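Glutamine synthetase (Helicobacter pylori, PDB 5ZLI) belongs to the glutamine synthetase I beta family and assembles from twelve subunits, each joining a beta-grasp domain to a larger catalytic domain. Local coordinates at residues B[268-271]-B[272-275]; B[248-251]-B[252-256]. All coordinates share one frame; numbering follows the deposited sequence.

Interaction 1: residues B[268-271]-B[272-275]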
loop_
_atom_site.group_PDB
_atom_site.type_symbol
_atom_site.label_atom_id
_atom_site.label_comp_id
_atom_site.label_asym_id
_atom_site.label_seq_id
_atom_site.Cartn_x
_atom_site.Cartn_y
_atom_site.Cartn_z
ATOM N N LYS B 268 -40.142 3.502 0.152
ATOM C CA LYS B 268 -39.424 3.326 -1.119
ATOM C C LYS B 268 -37.918 3.582 -0.978
ATOM O O LYS B 268 -37.425 4.676 -1.273
ATOM C CB LYS B 268 -40.041 4.234 -2.184
ATOM C CG LYS B 268 -39.580 4.011 -3.616
ATOM C CD LYS B 268 -40.290 2.827 -4.244
ATOM C CE LYS B 268 -40.397 2.980 -5.724
ATOM N NZ LYS B 268 -40.957 1.738 -6.245
ATOM N N PRO B 269 -37.139 2.569 -0.538
ATOM C CA PRO B 269 -35.672 2.739 -0.483
ATOM C C PRO B 269 -34.953 2.552 -1.806
ATOM O O PRO B 269 -33.872 3.105 -2.003
ATOM C CB PRO B 269 -35.226 1.657 0.503
ATOM C CG PRO B 269 -36.264 0.601 0.394
ATOM C CD PRO B 269 -37.573 1.333 0.153
ATOM N N LEU B 270 -35.511 1.776 -2.719
ATOM C CA LEU B 270 -34.847 1.482 -3.978
ATOM C C LEU B 270 -35.663 2.097 -5.093
ATOM O O LEU B 270 -36.849 1.784 -5.234
ATOM C CB LEU B 270 -34.720 -0.022 -4.213
ATOM C CG LEU B 270 -34.051 -0.845 -3.119
ATOM C CD1 LEU B 270 -34.182 -2.320 -3.435
ATOM C CD2 LEU B 270 -32.617 -0.458 -3.024
ATOM N N TYR B 271 -35.024 2.951 -5.889
ATOM C CA TYR B 271 -35.665 3.412 -7.106
ATOM C C TYR B 271 -35.792 2.239 -8.073
ATOM O O TYR B 271 -34.911 1.381 -8.168
ATOM C CB TYR B 271 -34.886 4.560 -7.737
ATOM C CG TYR B 271 -35.595 5.138 -8.929
ATOM C CD1 TYR B 271 -36.811 5.783 -8.789
ATOM C CD2 TYR B 271 -35.066 5.014 -10.208
ATOM C CE1 TYR B 271 -37.483 6.319 -9.886
ATOM C CE2 TYR B 271 -35.731 5.535 -11.315
ATOM C CZ TYR B 271 -36.939 6.189 -11.145
ATOM O OH TYR B 271 -37.605 6.716 -12.238
ATOM N N GLY B 272 -36.921 2.163 -8.743
ATOM C CA GLY B 272 -37.079 1.138 -9.751
ATOM C C GLY B 272 -37.380 -0.250 -9.237
ATOM O O GLY B 272 -37.364 -1.201 -10.032
ATOM N N ASP B 273 -37.691 -0.395 -7.950
ATOM C CA ASP B 273 -38.159 -1.668 -7.440
ATOM C C ASP B 273 -39.337 -1.395 -6.523
ATOM O O ASP B 273 -39.651 -0.240 -6.209
ATOM C CB ASP B 273 -37.071 -2.455 -6.723
ATOM C CG ASP B 273 -37.285 -3.973 -6.839
ATOM O OD1 ASP B 273 -38.357 -4.404 -7.346
ATOM O OD2 ASP B 273 -36.358 -4.728 -6.463
ATOM N N ASN B 274 -40.027 -2.466 -6.145
ATOM C CA ASN B 274 -41.278 -2.334 -5.409
ATOM C C ASN B 274 -41.065 -1.603 -4.104
ATOM O O ASN B 274 -40.037 -1.774 -3.445
ATOM C CB ASN B 274 -41.897 -3.702 -5.113
ATOM C CG ASN B 274 -42.972 -4.071 -6.091
ATOM O OD1 ASN B 274 -42.979 -3.637 -7.247
ATOM N ND2 ASN B 274 -43.918 -4.845 -5.619
ATOM N N GLY B 275 -42.047 -0.784 -3.733
ATOM C CA GLY B 275 -42.030 -0.175 -2.425
ATOM C C GLY B 275 -42.589 -1.125 -1.382
ATOM O O GLY B 275 -43.083 -2.215 -1.688
#
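The aliphatic part of Lys-268 lies over the backbone of Asp-273 and Gly-275, with its CD 3.9 Å from the CA of Gly-275 and its CE 3.3 Å from the O of Asp-273. The chain leaves with CG anti to the backbone N, then bends at the second torsion (chi2 80°), which swings NZ back across the loop. There NZ points at the O of Asp-273 in what is modelled as a very short hydrogen bond, doubtful in its details at 2.8 Å resolution. The partner is a main-chain carbonyl: the carboxylate OD1 of Asp-273 stays 6.8 Å from the NZ of Lys-268. The same ammonium group also makes a cation-pi contact with Tyr-336. OD1 accepts a hydrogen bond from the backbone N of Asn-274 (2.8 Å), the donor coming from above the carboxylate plane, while OD2 receives weak bonds from the backbone of Gln-187 and Gln-226. Where the loop reverses, the CB of Leu-270 and the CB of Asp-273 stand 4.2 Å apart. Between them, Tyr-271 turns its CB away, and its ring meets Lys-469 of the second subunit in a cation-pi contact, with the backbone O of Tyr-271 bonded to Ser-154 OG of that subunit. Gly-272 follows with a positive phi (78°), a conformation well suited to a residue without a side chain. Residues 270-273 thus form a type II beta turn with glycine at its third position, in a loop of the catalytic domain that faces the second subunit, between strands 262-264 and 278-286.

Interaction 2: residues B[248-251]-B[252-256]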
loop_
_atom_site.group_PDB
_atom_site.type_symbol
_atom_site.label_atom_id
_atom_site.label_comp_id
_atom_site.label_asym_id
_atom_site.label_seq_id
_atom_site.Cartn_x
_atom_site.Cartn_y
_atom_site.Cartn_z
ATOM N N LEU B 248 -43.828 -5.887 16.189
ATOM C CA LEU B 248 -43.287 -6.413 14.936
ATOM C C LEU B 248 -42.137 -5.570 14.373
ATOM O O LEU B 248 -41.086 -6.118 14.004
ATOM C CB LEU B 248 -44.424 -6.536 13.911
ATOM C CG LEU B 248 -44.352 -6.988 12.434
ATOM C CD1 LEU B 248 -43.822 -5.945 11.452
ATOM C CD2 LEU B 248 -43.509 -8.194 12.309
ATOM N N LYS B 249 -42.321 -4.242 14.257
ATOM C CA LYS B 249 -41.234 -3.387 13.755
ATOM C C LYS B 249 -39.968 -3.538 14.601
ATOM O O LYS B 249 -38.874 -3.764 14.077
ATOM C CB LYS B 249 -41.683 -1.916 13.699
ATOM C CG LYS B 249 -42.620 -1.537 12.511
ATOM C CD LYS B 249 -43.040 -0.064 12.597
ATOM C CE LYS B 249 -44.131 0.307 11.557
ATOM N NZ LYS B 249 -44.720 1.710 11.701
ATOM N N TYR B 250 -40.119 -3.484 15.914
ATOM C CA TYR B 250 -39.009 -3.702 16.833
ATOM C C TYR B 250 -38.367 -5.074 16.639
ATOM O O TYR B 250 -37.144 -5.207 16.700
ATOM C CB TYR B 250 -39.553 -3.547 18.255
ATOM C CG TYR B 250 -38.623 -3.879 19.377
ATOM C CD1 TYR B 250 -37.427 -3.200 19.552
ATOM C CD2 TYR B 250 -38.968 -4.864 20.315
ATOM C CE1 TYR B 250 -36.573 -3.499 20.620
ATOM C CE2 TYR B 250 -38.110 -5.176 21.392
ATOM C CZ TYR B 250 -36.921 -4.485 21.529
ATOM O OH TYR B 250 -36.085 -4.777 22.569
ATOM N N VAL B 251 -39.176 -6.111 16.394
ATOM C CA VAL B 251 -38.648 -7.470 16.403
ATOM C C VAL B 251 -37.802 -7.727 15.177
ATOM O O VAL B 251 -36.802 -8.443 15.239
ATOM C CB VAL B 251 -39.779 -8.504 16.545
ATOM C CG1 VAL B 251 -39.243 -9.894 16.348
ATOM C CG2 VAL B 251 -40.400 -8.411 17.921
ATOM N N VAL B 252 -38.261 -7.283 14.023
ATOM C CA VAL B 252 -37.442 -7.477 12.845
ATOM C C VAL B 252 -36.216 -6.563 12.895
ATOM O O VAL B 252 -35.103 -7.000 12.584
ATOM C CB VAL B 252 -38.285 -7.326 11.567
ATOM C CG1 VAL B 252 -39.702 -7.823 11.808
ATOM C CG2 VAL B 252 -38.320 -5.947 11.139
ATOM N N LYS B 253 -36.369 -5.316 13.356
ATOM C CA LYS B 253 -35.219 -4.409 13.384
ATOM C C LYS B 253 -34.103 -4.971 14.249
ATOM O O LYS B 253 -32.912 -4.899 13.901
ATOM C CB LYS B 253 -35.608 -3.025 13.909
ATOM C CG LYS B 253 -35.782 -1.968 12.792
ATOM C CD LYS B 253 -36.360 -0.666 13.331
ATOM C CE LYS B 253 -37.783 -0.792 13.744
ATOM N NZ LYS B 253 -38.374 0.546 13.884
ATOM N N MET B 254 -34.484 -5.584 15.349
ATOM C CA MET B 254 -33.540 -6.075 16.311
ATOM C C MET B 254 -32.985 -7.422 15.912
ATOM O O MET B 254 -31.937 -7.827 16.430
ATOM C CB MET B 254 -34.229 -6.121 17.642
ATOM C CG MET B 254 -34.295 -4.776 18.284
ATOM S SD MET B 254 -32.654 -4.300 18.750
ATOM C CE MET B 254 -32.508 -5.255 20.253
ATOM N N VAL B 255 -33.742 -8.184 15.120
ATOM C CA VAL B 255 -33.273 -9.486 14.650
ATOM C C VAL B 255 -32.382 -9.324 13.446
ATOM O O VAL B 255 -31.323 -9.950 13.369
ATOM C CB VAL B 255 -34.451 -10.430 14.374
ATOM C CG1 VAL B 255 -34.015 -11.598 13.489
ATOM C CG2 VAL B 255 -34.983 -10.933 15.698
ATOM N N ALA B 256 -32.790 -8.483 12.499
ATOM C CA ALA B 256 -31.835 -7.987 11.511
ATOM C C ALA B 256 -30.530 -7.575 12.195
ATOM O O ALA B 256 -29.439 -7.845 11.680
ATOM C CB ALA B 256 -32.425 -6.822 10.722
#
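With CG of Tyr-250 anti to its backbone N (chi1 173°) and CG of Met-254 beside its own N (chi1 -79°), the two side chains lean together one turn apart on helix 238-258. They form an i to i+4 Met-aromatic pair: the CG of Met-254 packs 3.5 Å from CE1 of Tyr-250, and its SD lies 5.4 Å from the Tyr-250 ring centroid, approaching obliquely. Phe-89 meets the same ring edge-to-face, Tyr-250 OH bonds to Asp-87, and Pro-194 of the third subunit packs on both residues. Round the helix, CD2 of Leu-248 touches CG1 of Val-252 at 3.9 Å, on the side packed against helix 200-212 and Phe-265. Lys-253 bends along Lys-249, bringing its CE to 4.1 Å from Lys-249 CB; the ammonium groups stay apart, that of Lys-249 bonding to Ser-373 O and that of Lys-253 to Cys-481 O of the second subunit. Four successive alpha-helical bonds carry the backbone, the straightest running from Val-252 N to Leu-248 O (3.1 Å, 172° at the hydrogen); the last, Val-255 N to Val-251 O, has its donor above the carbonyl plane.

How the interactions relate
Along the chain interaction 2 comes first, on helix 238-258, and interaction 1 follows in the loop beyond strand 262-264, the strand that leads from one to the other. Their centres are 21 Å apart and their nearest atoms about 12 Å, with no touch between them. Both fall in the catalytic domain range and both flank strand 133-145: the helix packs Leu-248 and Ala-256 against it, the loop Pro-269 and Leu-270. Each also reaches the second subunit near its C-terminal end, residues 248-256 at Cys-481 and residues 268-275 at Phe-475, the latter also at Ser-154 and Asn-155, so a helix and a loop separated by one short strand share an interface within the twelve-subunit assembly.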